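Local atomic coordinates of SAR-endolysin (Enterobacteria phage P1, PDB entry 1XJU), a protein that degrades the host peptidoglycan as a signal-arrest-release lysozyme, so that mature phage particles escape from the lysed cell. Residues N120-L125 with L149-L154. Sequence-based numbering, arbitrary orientation.
Sequences NMCNHL and LCLTGL
C122, near the end of helix 118-123, faces C150, near the end of helix 137-151, with their CA atoms 5.7 Å apart and no hydrogen bond joining the two segments. What ties them is covalent: a disulfide links C122 SG to C150 SG at 2.0 Å, twisted to -77° about the S-S bond. In C122 the sulfur lies beside the backbone N, whereas C150 holds its sulfur anti to its own N (chi1 -167°), and these differing rotamers let the two sulfurs meet. Apolar groups gather round the bridge. M121 CE approaches C150 SG to 4.1 Å, and L125 CD1 stands the same distance from that sulfur. From the other segment, L151 lays CD2 against C122 CB at 3.7 Å, and L154 CD1 reaches C122 SG at 4.0 Å. In this secreted, inactive form of a family 24 phage lysozyme, the bond clamps the ends of two helices within the helical part of the fold, away from the active-site residues E14 and C23; it is separate from the C16-C23 disulfide, which belongs to the inactive enzyme. Helix 75-88 adds M81 against M121, A80 against C150 and A84 against L125, so that the bridge lies in a buried setting. On the solvent side, the N123 side chain crosses that of L151 at about a right angle, its OD1 3.7 Å from L151 CD1. Beyond the last turn of helix 137-151 the chain folds back through G153, with L154 N hydrogen-bonded to L151 O, and L154 also rests on W118 and V119.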
ATOM      1  N   ASN A 120       8.495 -14.074  -1.105  1.00  9.35           N
ATOM      2  CA  ASN A 120       9.165 -13.170  -2.009  1.00 10.27           C
ATOM      3  C   ASN A 120       8.358 -11.868  -2.193  1.00  9.16           C
ATOM      4  O   ASN A 120       8.923 -10.755  -2.284  1.00 10.20           O
ATOM      5  CB  ASN A 120       9.392 -13.807  -3.379  1.00 11.34           C
ATOM      6  CG  ASN A 120      10.328 -14.993  -3.329  1.00 12.91           C
ATOM      7  OD1 ASN A 120      11.139 -15.116  -2.379  1.00 15.08           O
ATOM      8  ND2 ASN A 120      10.321 -15.815  -4.407  1.00 14.87           N
ATOM      9  N   MET A 121       7.050 -12.011  -2.298  1.00  8.75           N
ATOM     10  CA  MET A 121       6.129 -10.864  -2.370  1.00  8.93           C
ATOM     11  C   MET A 121       6.357  -9.935  -1.159  1.00  8.50           C
ATOM     12  O   MET A 121       6.588  -8.719  -1.302  1.00  8.60           O
ATOM     13  CB  MET A 121       4.711 -11.358  -2.471  1.00  8.42           C
ATOM     14  CG  MET A 121       3.685 -10.233  -2.522  1.00  8.31           C
ATOM     15  SD  MET A 121       2.002 -10.849  -2.222  1.00  8.20           S
ATOM     16  CE  MET A 121       2.073 -11.232  -0.446  1.00  8.26           C
ATOM     17  N   CYS A 122       6.267 -10.484   0.030  1.00  8.44           N
ATOM     18  CA  CYS A 122       6.456  -9.727   1.256  1.00  9.20           C
ATOM     19  C   CYS A 122       7.770  -8.994   1.257  1.00  8.69           C
ATOM     20  O   CYS A 122       7.866  -7.814   1.727  1.00  9.48           O
ATOM     21  CB  CYS A 122       6.437 -10.677   2.472  1.00  9.86           C
ATOM     22  SG  CYS A 122       4.895 -11.581   2.806  1.00  9.83           S
ATOM     23  N   ASN A 123       8.810  -9.672   0.797  1.00  8.86           N
ATOM     24  CA  ASN A 123      10.130  -9.079   0.796  1.00  9.42           C
ATOM     25  C   ASN A 123      10.299  -7.929  -0.173  1.00 10.29           C
ATOM     26  O   ASN A 123      11.285  -7.208  -0.084  1.00 11.46           O
ATOM     27  CB  ASN A 123      11.186 -10.151   0.586  1.00 10.72           C
ATOM     28  CG  ASN A 123      11.422 -10.958   1.837  1.00 12.68           C
ATOM     29  OD1 ASN A 123      11.214 -10.490   2.942  1.00 14.99           O
ATOM     30  ND2 ASN A 123      11.831 -12.206   1.662  1.00 15.20           N
ATOM     31  N   HIS A 124       9.346  -7.731  -1.069  1.00  8.58           N
ATOM     32  CA  HIS A 124       9.333  -6.566  -1.948  1.00  9.61           C
ATOM     33  C   HIS A 124       8.488  -5.418  -1.462  1.00  9.85           C
ATOM     34  O   HIS A 124       8.410  -4.392  -2.162  1.00 10.23           O
ATOM     35  CB  HIS A 124       8.963  -6.977  -3.354  1.00 10.28           C
ATOM     36  CG  HIS A 124      10.111  -7.621  -4.073  1.00 10.84           C
ATOM     37  ND1 HIS A 124      11.068  -6.880  -4.748  1.00 12.29           N
ATOM     38  CD2 HIS A 124      10.512  -8.915  -4.146  1.00 12.23           C
ATOM     39  CE1 HIS A 124      11.984  -7.696  -5.245  1.00 13.08           C
ATOM     40  NE2 HIS A 124      11.678  -8.926  -4.877  1.00 14.00           N
ATOM     41  N   LEU A 125       7.844  -5.526  -0.306  1.00  8.77           N
ATOM     42  CA  LEU A 125       7.088  -4.392   0.224  1.00  9.65           C
ATOM     43  C   LEU A 125       7.982  -3.158   0.319  1.00  9.86           C
ATOM     44  O   LEU A 125       7.522  -2.054  -0.016  1.00 10.03           O
ATOM     45  CB  LEU A 125       6.417  -4.773   1.565  1.00  8.86           C
ATOM     46  CG  LEU A 125       5.076  -5.498   1.328  1.00  8.53           C
ATOM     47  CD1 LEU A 125       4.663  -6.218   2.558  1.00  9.05           C
ATOM     48  CD2 LEU A 125       4.000  -4.494   0.938  1.00  9.14           C
ATOM     49  N   LEU A 149       4.802  -8.301   9.409  1.00 10.25           N
ATOM     50  CA  LEU A 149       3.504  -8.931   9.531  1.00  9.71           C
ATOM     51  C   LEU A 149       3.294  -9.986   8.443  1.00  9.43           C
ATOM     52  O   LEU A 149       2.921 -11.127   8.721  1.00  9.78           O
ATOM     53  CB  LEU A 149       2.384  -7.897   9.464  1.00 10.45           C
ATOM     54  CG  LEU A 149       0.983  -8.475   9.390  1.00 11.12           C
ATOM     55  CD1 LEU A 149       0.659  -9.353  10.608  1.00 11.55           C
ATOM     56  CD2 LEU A 149      -0.051  -7.333   9.282  1.00 11.01           C
ATOM     57  N   CYS A 150       3.574  -9.593   7.209  1.00  8.82           N
ATOM     58  CA  CYS A 150       3.375 -10.418   6.038  1.00  8.84           C
ATOM     59  C   CYS A 150       4.062 -11.769   6.183  1.00  9.73           C
ATOM     60  O   CYS A 150       3.498 -12.807   5.820  1.00  9.80           O
ATOM     61  CB  CYS A 150       3.927  -9.596   4.868  1.00  9.21           C
ATOM     62  SG  CYS A 150       3.534 -10.120   3.188  1.00  9.32           S
ATOM     63  N   LEU A 151       5.285 -11.764   6.704  1.00  9.24           N
ATOM     64  CA  LEU A 151       6.111 -12.965   6.794  1.00  9.50           C
ATOM     65  C   LEU A 151       5.740 -13.830   7.971  1.00  9.56           C
ATOM     66  O   LEU A 151       6.229 -14.984   8.054  1.00 10.36           O
ATOM     67  CB  LEU A 151       7.572 -12.580   6.946  1.00 10.07           C
ATOM     68  CG  LEU A 151       8.216 -11.923   5.738  1.00 10.25           C
ATOM     69  CD1 LEU A 151       9.565 -11.332   6.104  1.00 11.51           C
ATOM     70  CD2 LEU A 151       8.336 -12.948   4.655  1.00 11.12           C
ATOM     71  N   THR A 152       4.918 -13.355   8.892  1.00 10.06           N
ATOM     72  CA  THR A 152       4.635 -14.120  10.119  1.00 10.16           C
ATOM     73  C   THR A 152       3.812 -15.354   9.778  1.00 10.03           C
ATOM     74  O   THR A 152       2.698 -15.267   9.234  1.00 10.34           O
ATOM     75  CB  THR A 152       3.889 -13.243  11.089  1.00 11.35           C
ATOM     76  OG1 THR A 152       4.725 -12.129  11.478  1.00 11.92           O
ATOM     77  CG2 THR A 152       3.509 -13.975  12.383  1.00 12.68           C
ATOM     78  N   GLY A 153       4.374 -16.509  10.108  1.00 10.09           N
ATOM     79  CA  GLY A 153       3.830 -17.823   9.725  1.00  9.87           C
ATOM     80  C   GLY A 153       4.392 -18.421   8.464  1.00  9.85           C
ATOM     81  O   GLY A 153       4.135 -19.592   8.146  1.00  9.99           O
ATOM     82  N   LEU A 154       5.119 -17.645   7.665  1.00  9.24           N
ATOM     83  CA  LEU A 154       5.652 -18.087   6.398  1.00  9.49           C
ATOM     84  C   LEU A 154       7.099 -18.587   6.459  1.00 10.17           C
ATOM     85  O   LEU A 154       7.558 -19.204   5.500  1.00 10.66           O
ATOM     86  CB  LEU A 154       5.608 -16.961   5.386  1.00  9.20           C
ATOM     87  CG  LEU A 154       4.236 -16.477   4.969  1.00 10.70           C
ATOM     88  CD1 LEU A 154       4.360 -15.346   3.939  1.00 10.96           C
ATOM     89  CD2 LEU A 154       3.400 -17.542   4.453  1.00 12.75           C
TER